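PDB 2OZ8: Mll7089 protein from Mesorhizobium loti, which is of unproven function but, as a mandelate racemase-like member of the enolase superfamily, probably binds magnesium and may act as a hydro-lyase. Local coordinates for residues A[296-299]-A[300-304]; A[240-243]-A[244-247]; A[65-68]-A[69-73]; A[172-175]-A[176-179]. One frame throughout, in Å; residues are numbered along the deposited sequence.

Contact 1 of 4, residues A[296-299]-A[300-304]; sequences GNTF and LEAGV
Leu300 packs against Phe299, its neighbour in sequence: the two side chains run side by side, and Leu300 CG lies 3.8 Å from Phe299 CD2. Phe299 CG stands anti to its backbone N (chi1 -156°), which sets the ring beside the following peptide and the leucine branch. Phe323 stacks on this ring, and Phe49 of strand 45-52 meets both side chains. Glu301 N donates to Thr298 O over 3.0 Å in a nearly straight bond, reaching the carbonyl from well above its plane. This bond closes a beta turn over Phe299 and Leu300 with backbone angles close to type II, and a type I turn from Glu301 to Val304 follows. The bent Glu301 side chain folds back towards the threonine, where water 1 lies 3.1 Å from Thr298 N and 2.9 Å from Glu301 OE2, accepting from the amide and donating to the carboxylate. Ala302 brings its CB to 3.9 Å from Phe299 O. Gly303 N donates a hydrogen bond to Thr298 OG1 at 2.8 Å; the hydroxyl reaches it because OG1 sits between the backbone N and carbonyl carbon (chi1 59°). Val304 begins helix 304-309. Thr298 is thus gripped through its N, O and OG1, by water and by two backbone amides. These bonds satisfy polar atoms in a buried loop following barrel strand 293-295, while the Phe299-Leu300 side is held by apolar and aromatic packing.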
loop_
_atom_site.group_PDB
_atom_site.type_symbol
_atom_site.label_atom_id
_atom_site.label_comp_id
_atom_site.label_asym_id
_atom_site.label_seq_id
_atom_site.Cartn_x
_atom_site.Cartn_y
_atom_site.Cartn_z
ATOM N N GLY A 296 -28.514 -15.655 8.115
ATOM C CA GLY A 296 -28.912 -15.625 9.482
ATOM C C GLY A 296 -30.440 -15.623 9.629
ATOM O O GLY A 296 -31.194 -15.812 8.634
ATOM N N ASN A 297 -30.880 -15.446 10.884
ATOM C CA ASN A 297 -32.296 -15.395 11.197
ATOM C C ASN A 297 -32.994 -14.407 10.306
ATOM O O ASN A 297 -32.568 -13.263 10.218
ATOM C CB ASN A 297 -32.540 -15.024 12.649
ATOM C CG ASN A 297 -32.214 -16.148 13.569
ATOM O OD1 ASN A 297 -31.524 -15.964 14.578
ATOM N ND2 ASN A 297 -32.676 -17.343 13.219
ATOM N N THR A 298 -34.008 -14.896 9.593
ATOM C CA THR A 298 -34.983 -14.035 8.963
ATOM C C THR A 298 -36.331 -14.324 9.619
ATOM O O THR A 298 -36.607 -15.459 10.021
ATOM C CB THR A 298 -34.963 -14.153 7.414
ATOM O OG1 THR A 298 -35.225 -15.502 6.964
ATOM C CG2 THR A 298 -33.576 -13.714 6.881
ATOM N N PHE A 299 -37.146 -13.296 9.809
ATOM C CA PHE A 299 -38.462 -13.500 10.406
ATOM C C PHE A 299 -39.264 -14.521 9.621
ATOM O O PHE A 299 -39.513 -14.338 8.453
ATOM C CB PHE A 299 -39.245 -12.189 10.585
ATOM C CG PHE A 299 -40.277 -12.280 11.658
ATOM C CD1 PHE A 299 -39.987 -11.859 12.945
ATOM C CD2 PHE A 299 -41.522 -12.864 11.407
ATOM C CE1 PHE A 299 -40.929 -11.975 13.959
ATOM C CE2 PHE A 299 -42.481 -12.973 12.413
ATOM C CZ PHE A 299 -42.184 -12.538 13.689
ATOM N N LEU A 300 -39.620 -15.612 10.295
ATOM C CA LEU A 300 -40.357 -16.729 9.732
ATOM C C LEU A 300 -39.695 -17.432 8.563
ATOM O O LEU A 300 -40.362 -18.107 7.792
ATOM C CB LEU A 300 -41.835 -16.354 9.413
ATOM C CG LEU A 300 -42.730 -16.384 10.652
ATOM C CD1 LEU A 300 -44.146 -15.926 10.340
ATOM C CD2 LEU A 300 -42.737 -17.763 11.289
ATOM N N GLU A 301 -38.377 -17.293 8.464
ATOM C CA GLU A 301 -37.527 -18.070 7.549
ATOM C C GLU A 301 -37.801 -17.739 6.082
ATOM O O GLU A 301 -37.522 -18.531 5.196
ATOM C CB GLU A 301 -37.616 -19.585 7.835
ATOM C CG GLU A 301 -36.920 -20.052 9.122
ATOM C CD GLU A 301 -37.521 -19.429 10.366
ATOM O OE1 GLU A 301 -38.744 -19.621 10.605
ATOM O OE2 GLU A 301 -36.785 -18.704 11.095
ATOM N N ALA A 302 -38.333 -16.551 5.838
ATOM C CA ALA A 302 -38.428 -15.993 4.501
ATOM C C ALA A 302 -37.113 -16.115 3.671
ATOM O O ALA A 302 -37.147 -16.378 2.441
ATOM C CB ALA A 302 -38.874 -14.528 4.599
ATOM N N GLY A 303 -35.959 -15.930 4.331
ATOM C CA GLY A 303 -34.677 -15.941 3.638
ATOM C C GLY A 303 -34.389 -17.299 3.047
ATOM O O GLY A 303 -33.370 -17.471 2.393
ATOM N N VAL A 304 -35.257 -18.287 3.279
ATOM C CA VAL A 304 -35.054 -19.597 2.655
ATOM C C VAL A 304 -34.861 -19.512 1.113
ATOM O O VAL A 304 -34.107 -20.270 0.500
ATOM C CB VAL A 304 -36.153 -20.653 3.083
ATOM C CG1 VAL A 304 -37.569 -20.329 2.499
ATOM C CG2 VAL A 304 -35.699 -22.077 2.754
HETATM O O HOH W 1 -34.236 -17.960 9.991
#

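Contact 2 of 4, residues A[240-243]-A[244-247]; sequences HAVT and WTQI
The backbone leaves helix 232-241 at Val242, the first residue with non-helical angles, and turns through Thr243 and Trp244 into strand 246-249. Trp244 folds its indole back under this turn, with CG between the backbone N and the carbonyl carbon (chi1 59°). Val242 CA stands over one face of the six-membered ring, 4.1 Å from the centroid and 16° off the normal, a CH-pi contact. Val242 CG1 approaches the indole too, 4.0 Å from Trp244 CE2, toward the rim. Thr243 OG1 lies at the edge of the indole, 3.5 Å from Trp244 CE3. Val242 CG1 also meets Thr245 CG2 at 3.4 Å, the two side chains running alongside each other, and Ile247 CD1 comes within 4.3 Å of Val242 CG1. The Thr245 hydroxyl bonds to Leu220 O. Val242 O, by contrast, receives Lys204 NZ of a second subunit, and Leu207 of helix 203-215 packs on the valine. Dispersion and CH-pi contacts therefore carry this helix-to-strand turn of a beta-alpha-beta unit, while the polar groups of Val242 and Thr245 bond to partners elsewhere, one of them across a subunit interface.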
loop_
_atom_site.group_PDB
_atom_site.type_symbol
_atom_site.label_atom_id
_atom_site.label_comp_id
_atom_site.label_asym_id
_atom_site.label_seq_id
_atom_site.Cartn_x
_atom_site.Cartn_y
_atom_site.Cartn_z
ATOM N N HIS A 240 -5.959 -14.497 8.762
ATOM C CA HIS A 240 -4.640 -14.999 8.427
ATOM C C HIS A 240 -4.087 -16.020 9.411
ATOM O O HIS A 240 -3.361 -16.910 8.979
ATOM C CB HIS A 240 -3.653 -13.867 8.232
ATOM C CG HIS A 240 -4.063 -12.887 7.172
ATOM N ND1 HIS A 240 -3.540 -11.610 7.099
ATOM C CD2 HIS A 240 -4.936 -13.001 6.128
ATOM C CE1 HIS A 240 -4.098 -10.968 6.076
ATOM N NE2 HIS A 240 -4.934 -11.797 5.461
ATOM N N ALA A 241 -4.439 -15.934 10.698
ATOM C CA ALA A 241 -3.775 -16.747 11.725
ATOM C C ALA A 241 -4.545 -17.985 12.078
ATOM O O ALA A 241 -3.957 -18.996 12.487
ATOM C CB ALA A 241 -3.531 -15.915 13.021
ATOM N N VAL A 242 -5.863 -17.892 11.952
ATOM C CA VAL A 242 -6.791 -18.951 12.331
ATOM C C VAL A 242 -6.946 -19.852 11.085
ATOM O O VAL A 242 -7.806 -19.635 10.199
ATOM C CB VAL A 242 -8.137 -18.328 12.818
ATOM C CG1 VAL A 242 -9.113 -19.359 13.168
ATOM C CG2 VAL A 242 -7.912 -17.429 14.032
ATOM N N THR A 243 -6.103 -20.858 11.002
ATOM C CA THR A 243 -6.051 -21.687 9.846
ATOM C C THR A 243 -6.965 -22.881 10.007
ATOM O O THR A 243 -7.100 -23.677 9.058
ATOM C CB THR A 243 -4.604 -22.242 9.688
ATOM O OG1 THR A 243 -4.276 -22.934 10.870
ATOM C CG2 THR A 243 -3.593 -21.135 9.521
ATOM N N TRP A 244 -7.551 -23.062 11.204
ATOM C CA TRP A 244 -8.382 -24.246 11.504
ATOM C C TRP A 244 -9.916 -23.969 11.476
ATOM O O TRP A 244 -10.722 -24.892 11.621
ATOM C CB TRP A 244 -7.956 -24.881 12.860
ATOM C CG TRP A 244 -8.070 -23.905 14.023
ATOM C CD1 TRP A 244 -9.141 -23.724 14.828
ATOM C CD2 TRP A 244 -7.079 -22.911 14.435
ATOM N NE1 TRP A 244 -8.900 -22.697 15.728
ATOM C CE2 TRP A 244 -7.645 -22.188 15.520
ATOM C CE3 TRP A 244 -5.770 -22.602 14.014
ATOM C CZ2 TRP A 244 -6.951 -21.177 16.205
ATOM C CZ3 TRP A 244 -5.070 -21.551 14.687
ATOM C CH2 TRP A 244 -5.669 -20.863 15.771
ATOM N N THR A 245 -10.342 -22.718 11.337
ATOM C CA THR A 245 -11.765 -22.454 11.298
ATOM C C THR A 245 -12.013 -21.195 10.524
ATOM O O THR A 245 -11.049 -20.510 10.184
ATOM C CB THR A 245 -12.420 -22.390 12.733
ATOM O OG1 THR A 245 -13.822 -22.329 12.589
ATOM C CG2 THR A 245 -12.012 -21.176 13.524
ATOM N N GLN A 246 -13.287 -20.873 10.267
ATOM C CA GLN A 246 -13.665 -19.705 9.463
ATOM C C GLN A 246 -14.126 -18.532 10.313
ATOM O O GLN A 246 -14.757 -18.743 11.339
ATOM C CB GLN A 246 -14.781 -20.089 8.505
ATOM C CG GLN A 246 -14.339 -21.016 7.353
ATOM C CD GLN A 246 -15.515 -21.583 6.564
ATOM O OE1 GLN A 246 -15.654 -21.335 5.382
ATOM N NE2 GLN A 246 -16.365 -22.354 7.235
ATOM N N ILE A 247 -13.803 -17.303 9.880
ATOM C CA ILE A 247 -14.222 -16.091 10.536
ATOM C C ILE A 247 -15.428 -15.528 9.799
ATOM O O ILE A 247 -15.319 -15.037 8.668
ATOM C CB ILE A 247 -13.084 -15.048 10.548
ATOM C CG1 ILE A 247 -11.762 -15.643 11.108
ATOM C CG2 ILE A 247 -13.505 -13.784 11.294
ATOM C CD1 ILE A 247 -11.797 -16.023 12.616
#

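Contact 3 of 4, residues A[65-68]-A[69-73]; sequences SVFE and HEVWP
Phe67 and Val71 meet one turn apart where helix 60-70 runs out towards helix 72-75, and the carbonyl of Phe67 is the busiest acceptor here. Phe67 O takes the N-H of Val71 at 3.0 Å and that of Trp72 at 2.9 Å, the two amides arriving from opposite faces of the carbonyl plane. The Trp72 bond is the straighter, 166° at its hydrogen, and spans five residues where the Val71 bond spans four; Glu70 N adds a weak third bond. Upstream the pattern is regular: His69 N donates to Ser65 O at 3.1 Å, and Glu70 N to Val66 O at 2.8 Å. Pro73 has no N-H to give, and its CD lies 3.3 Å from Glu68 O. Side-chain polar groups find partners farther off: Ser65 OG bonds Gln61 O, Glu70 OE1 receives Ser99 N, and His69 ND1 has a weak bond to Asn55 of a neighbouring subunit. The Glu70 carboxylate passes alongside Val66, its OE2 3.3 Å from Val66 CG1. Val71 CB sits over one face of the Phe67 ring, towards its rim, and Val71 CG1 comes to 3.4 Å from Phe67 CD1. Trp72 CE3 approaches Phe67 CE2 obliquely at 4.0 Å, and Phe8 meets both aromatic residues. The five-residue bond beside the four-residue one marks a widened, pi-type turn leading into the weakly bonded helix 72-75, with the Val71 and Trp72 amides both satisfied by Phe67 O.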
loop_
_atom_site.group_PDB
_atom_site.type_symbol
_atom_site.label_atom_id
_atom_site.label_comp_id
_atom_site.label_asym_id
_atom_site.label_seq_id
_atom_site.Cartn_x
_atom_site.Cartn_y
_atom_site.Cartn_z
ATOM N N SER A 65 -49.013 5.898 9.962
ATOM C CA SER A 65 -48.805 7.277 9.565
ATOM C C SER A 65 -47.392 7.535 9.055
ATOM O O SER A 65 -47.195 8.293 8.126
ATOM C CB SER A 65 -49.153 8.208 10.714
ATOM O OG SER A 65 -50.565 8.099 10.968
ATOM N N VAL A 66 -46.411 6.888 9.652
ATOM C CA VAL A 66 -45.034 7.041 9.233
ATOM C C VAL A 66 -44.841 6.337 7.886
ATOM O O VAL A 66 -44.321 6.920 6.945
ATOM C CB VAL A 66 -44.092 6.522 10.326
ATOM C CG1 VAL A 66 -42.663 6.526 9.866
ATOM C CG2 VAL A 66 -44.258 7.387 11.594
ATOM N N PHE A 67 -45.297 5.097 7.771
ATOM C CA PHE A 67 -45.220 4.412 6.473
ATOM C C PHE A 67 -45.880 5.207 5.343
ATOM O O PHE A 67 -45.247 5.385 4.300
ATOM C CB PHE A 67 -45.794 2.998 6.551
ATOM C CG PHE A 67 -45.482 2.147 5.357
ATOM C CD1 PHE A 67 -44.285 1.430 5.281
ATOM C CD2 PHE A 67 -46.398 2.017 4.308
ATOM C CE1 PHE A 67 -44.005 0.570 4.162
ATOM C CE2 PHE A 67 -46.088 1.175 3.171
ATOM C CZ PHE A 67 -44.901 0.456 3.123
ATOM N N GLU A 68 -47.117 5.688 5.557
ATOM C CA GLU A 68 -47.832 6.531 4.575
ATOM C C GLU A 68 -47.018 7.759 4.149
ATOM O O GLU A 68 -46.943 8.076 2.982
ATOM C CB GLU A 68 -49.238 6.953 5.063
ATOM C CG GLU A 68 -50.206 7.328 3.909
ATOM C CD GLU A 68 -51.720 7.218 4.257
ATOM O OE1 GLU A 68 -52.467 8.200 3.942
ATOM O OE2 GLU A 68 -52.178 6.160 4.822
ATOM N N HIS A 69 -46.388 8.424 5.110
ATOM C CA HIS A 69 -45.629 9.623 4.830
ATOM C C HIS A 69 -44.266 9.341 4.217
ATOM O O HIS A 69 -43.813 10.081 3.345
ATOM C CB HIS A 69 -45.467 10.479 6.099
ATOM C CG HIS A 69 -44.920 11.858 5.828
ATOM N ND1 HIS A 69 -43.585 12.179 5.996
ATOM C CD2 HIS A 69 -45.524 12.984 5.368
ATOM C CE1 HIS A 69 -43.396 13.450 5.675
ATOM N NE2 HIS A 69 -44.557 13.960 5.294
ATOM N N GLU A 70 -43.600 8.284 4.655
ATOM C CA GLU A 70 -42.191 8.114 4.302
ATOM C C GLU A 70 -41.917 7.186 3.136
ATOM O O GLU A 70 -41.069 7.493 2.283
ATOM C CB GLU A 70 -41.404 7.695 5.533
ATOM C CG GLU A 70 -41.488 8.782 6.594
ATOM C CD GLU A 70 -40.790 8.471 7.877
ATOM O OE1 GLU A 70 -40.021 7.468 7.944
ATOM O OE2 GLU A 70 -41.030 9.247 8.835
ATOM N N VAL A 71 -42.637 6.061 3.090
ATOM C CA VAL A 71 -42.412 5.082 2.058
ATOM C C VAL A 71 -43.517 4.951 1.032
ATOM O O VAL A 71 -43.237 4.789 -0.154
ATOM C CB VAL A 71 -41.815 3.702 2.611
ATOM C CG1 VAL A 71 -41.966 3.547 4.106
ATOM C CG2 VAL A 71 -42.254 2.509 1.844
ATOM N N TRP A 72 -44.762 5.092 1.457
ATOM C CA TRP A 72 -45.898 4.874 0.542
ATOM C C TRP A 72 -45.890 5.652 -0.800
ATOM O O TRP A 72 -46.231 5.075 -1.825
ATOM C CB TRP A 72 -47.234 5.007 1.277
ATOM C CG TRP A 72 -48.400 4.574 0.451
ATOM C CD1 TRP A 72 -49.508 5.307 0.182
ATOM C CD2 TRP A 72 -48.586 3.310 -0.215
ATOM N NE1 TRP A 72 -50.365 4.602 -0.610
ATOM C CE2 TRP A 72 -49.826 3.371 -0.875
ATOM C CE3 TRP A 72 -47.840 2.135 -0.299
ATOM C CZ2 TRP A 72 -50.331 2.313 -1.624
ATOM C CZ3 TRP A 72 -48.362 1.060 -1.060
ATOM C CH2 TRP A 72 -49.589 1.167 -1.699
ATOM N N PRO A 73 -45.480 6.955 -0.811
ATOM C CA PRO A 73 -45.397 7.666 -2.112
ATOM C C PRO A 73 -44.491 7.002 -3.152
ATOM O O PRO A 73 -44.707 7.132 -4.348
ATOM C CB PRO A 73 -44.797 9.020 -1.715
ATOM C CG PRO A 73 -45.232 9.211 -0.303
ATOM C CD PRO A 73 -45.106 7.848 0.309
#

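Contact 4 of 4, residues A[172-175]-A[176-179]; sequences DFDR and DLRR
Arg175 and Arg178 run side by side along the outer side of helix 173-184, with Arg178 NH2 3.5 Å from Arg175 NE. Arg178 NH2 lies at the edge of the Arg175 guanidinium, whose plane is turned 78° from its neighbour's. Arg178 NH1 forms a salt bridge to Asp146, which also pairs with Arg179, and a sulfate ion lies about 5 Å from the Arg175 side chain, so nearby anions probably offset the positive charge. Asp176 occupies another side of the helix. Its OD2 comes to the edge of the Phe173 ring, 3.7 Å from Phe173 CD1, with carboxylate and ring planes practically perpendicular. The group is fixed by two loop amides: OD2 accepts from Gly169 N and OD1 from His170 N. Phe173, its CG anti to the backbone N (chi1 -173°), offers one ring face to Leu177. Leu177 CG stands 4.2 Å from the ring centroid in a CH-pi contact, and its CD1 touches Phe173 CE2 at 3.8 Å; Ile213 of helix 203-215 packs on both residues. Beneath the side chains, Phe173 O, Asp174 O and Arg175 O accept from Leu177 N, Arg178 N and Arg179 N. The whole is the opening of an alpha-helix in the crossover between parallel strands 163-167 and 192-196, a beta-alpha-beta unit of the TIM-like barrel of the enolase superfamily.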
loop_
_atom_site.group_PDB
_atom_site.type_symbol
_atom_site.label_atom_id
_atom_site.label_comp_id
_atom_site.label_asym_id
_atom_site.label_seq_id
_atom_site.Cartn_x
_atom_site.Cartn_y
_atom_site.Cartn_z
ATOM N N ASP A 172 -16.143 -14.392 32.103
ATOM C CA ASP A 172 -15.375 -15.516 32.586
ATOM C C ASP A 172 -15.321 -16.539 31.451
ATOM O O ASP A 172 -16.317 -17.164 31.101
ATOM C CB ASP A 172 -15.983 -16.048 33.912
ATOM C CG ASP A 172 -15.412 -17.412 34.350
ATOM O OD1 ASP A 172 -14.177 -17.593 34.506
ATOM O OD2 ASP A 172 -16.222 -18.319 34.586
ATOM N N PHE A 173 -14.138 -16.668 30.848
ATOM C CA PHE A 173 -13.936 -17.589 29.735
ATOM C C PHE A 173 -14.324 -19.004 30.088
ATOM O O PHE A 173 -14.772 -19.745 29.231
ATOM C CB PHE A 173 -12.502 -17.516 29.201
ATOM C CG PHE A 173 -12.283 -18.308 27.962
ATOM C CD1 PHE A 173 -13.166 -18.199 26.888
ATOM C CD2 PHE A 173 -11.197 -19.161 27.854
ATOM C CE1 PHE A 173 -12.977 -18.931 25.742
ATOM C CE2 PHE A 173 -10.996 -19.914 26.674
ATOM C CZ PHE A 173 -11.874 -19.788 25.628
ATOM N N ASP A 174 -14.210 -19.383 31.355
ATOM C CA ASP A 174 -14.628 -20.721 31.778
ATOM C C ASP A 174 -16.104 -21.027 31.523
ATOM O O ASP A 174 -16.432 -22.145 31.216
ATOM C CB ASP A 174 -14.203 -21.005 33.228
ATOM C CG ASP A 174 -12.794 -21.556 33.317
ATOM O OD1 ASP A 174 -12.511 -22.594 32.664
ATOM O OD2 ASP A 174 -11.949 -20.959 34.016
ATOM N N ARG A 175 -16.978 -20.028 31.606
ATOM C CA ARG A 175 -18.401 -20.175 31.253
ATOM C C ARG A 175 -18.641 -20.553 29.757
ATOM O O ARG A 175 -19.442 -21.465 29.459
ATOM C CB ARG A 175 -19.183 -18.938 31.711
ATOM C CG ARG A 175 -20.730 -19.059 31.639
ATOM C CD ARG A 175 -21.507 -18.242 32.765
ATOM N NE ARG A 175 -21.278 -18.698 34.148
ATOM C CZ ARG A 175 -20.831 -17.929 35.156
ATOM N NH1 ARG A 175 -20.573 -16.633 34.964
ATOM N NH2 ARG A 175 -20.645 -18.463 36.368
ATOM N N ASP A 176 -17.918 -19.902 28.829
ATOM C CA ASP A 176 -17.855 -20.315 27.416
ATOM C C ASP A 176 -17.317 -21.728 27.259
ATOM O O ASP A 176 -17.842 -22.522 26.455
ATOM C CB ASP A 176 -16.937 -19.415 26.596
ATOM C CG ASP A 176 -17.388 -17.968 26.567
ATOM O OD1 ASP A 176 -18.485 -17.645 27.033
ATOM O OD2 ASP A 176 -16.642 -17.134 26.043
ATOM N N LEU A 177 -16.258 -22.070 27.987
ATOM C CA LEU A 177 -15.787 -23.453 27.833
ATOM C C LEU A 177 -16.772 -24.471 28.365
ATOM O O LEU A 177 -16.936 -25.559 27.804
ATOM C CB LEU A 177 -14.406 -23.663 28.429
ATOM C CG LEU A 177 -13.242 -23.047 27.670
ATOM C CD1 LEU A 177 -11.995 -23.092 28.566
ATOM C CD2 LEU A 177 -13.022 -23.783 26.340
ATOM N N ARG A 178 -17.458 -24.104 29.435
ATOM C CA ARG A 178 -18.457 -24.964 29.990
ATOM C C ARG A 178 -19.628 -25.170 29.055
ATOM O O ARG A 178 -20.096 -26.309 28.909
ATOM C CB ARG A 178 -18.958 -24.374 31.289
ATOM C CG ARG A 178 -19.299 -25.401 32.375
ATOM C CD ARG A 178 -18.798 -24.817 33.734
ATOM N NE ARG A 178 -19.476 -23.549 34.039
ATOM C CZ ARG A 178 -20.809 -23.398 34.047
ATOM N NH1 ARG A 178 -21.611 -24.451 33.732
ATOM N NH2 ARG A 178 -21.339 -22.193 34.358
ATOM N N ARG A 179 -20.122 -24.085 28.439
ATOM C CA ARG A 179 -21.210 -24.214 27.446
ATOM C C ARG A 179 -20.852 -25.157 26.287
ATOM O O ARG A 179 -21.696 -25.916 25.857
ATOM C CB ARG A 179 -21.674 -22.853 26.893
ATOM C CG ARG A 179 -22.371 -21.973 27.908
ATOM C CD ARG A 179 -23.655 -22.638 28.498
ATOM N NE ARG A 179 -24.888 -22.062 27.955
ATOM C CZ ARG A 179 -25.968 -21.723 28.654
ATOM N NH1 ARG A 179 -26.037 -21.922 29.962
ATOM N NH2 ARG A 179 -27.008 -21.209 28.007
#

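How the contacts relate
Contact 1 is the buried one, about 5 Å from the centre of the chain, whereas contacts 2, 3 and 4 lie about 25 Å out and are partly exposed. Contacts 1, 2 and 4 belong to the barrel. Contacts 2 and 4 share a side of the chain, their centres about 21 Å apart, and both pack on helix 203-215. Contact 3 sits on the opposite side, its helix against the antiparallel sheet that also supplies Phe49 to contact 1. Water and amides serve the central loop, and apolar packing the turn at contact 2; contact 3 joins helix backbone bonds to aromatic packing, and contact 4 pairs charged groups with an aromatic-aliphatic patch. Contacts 2 and 3 also meet neighbouring subunits.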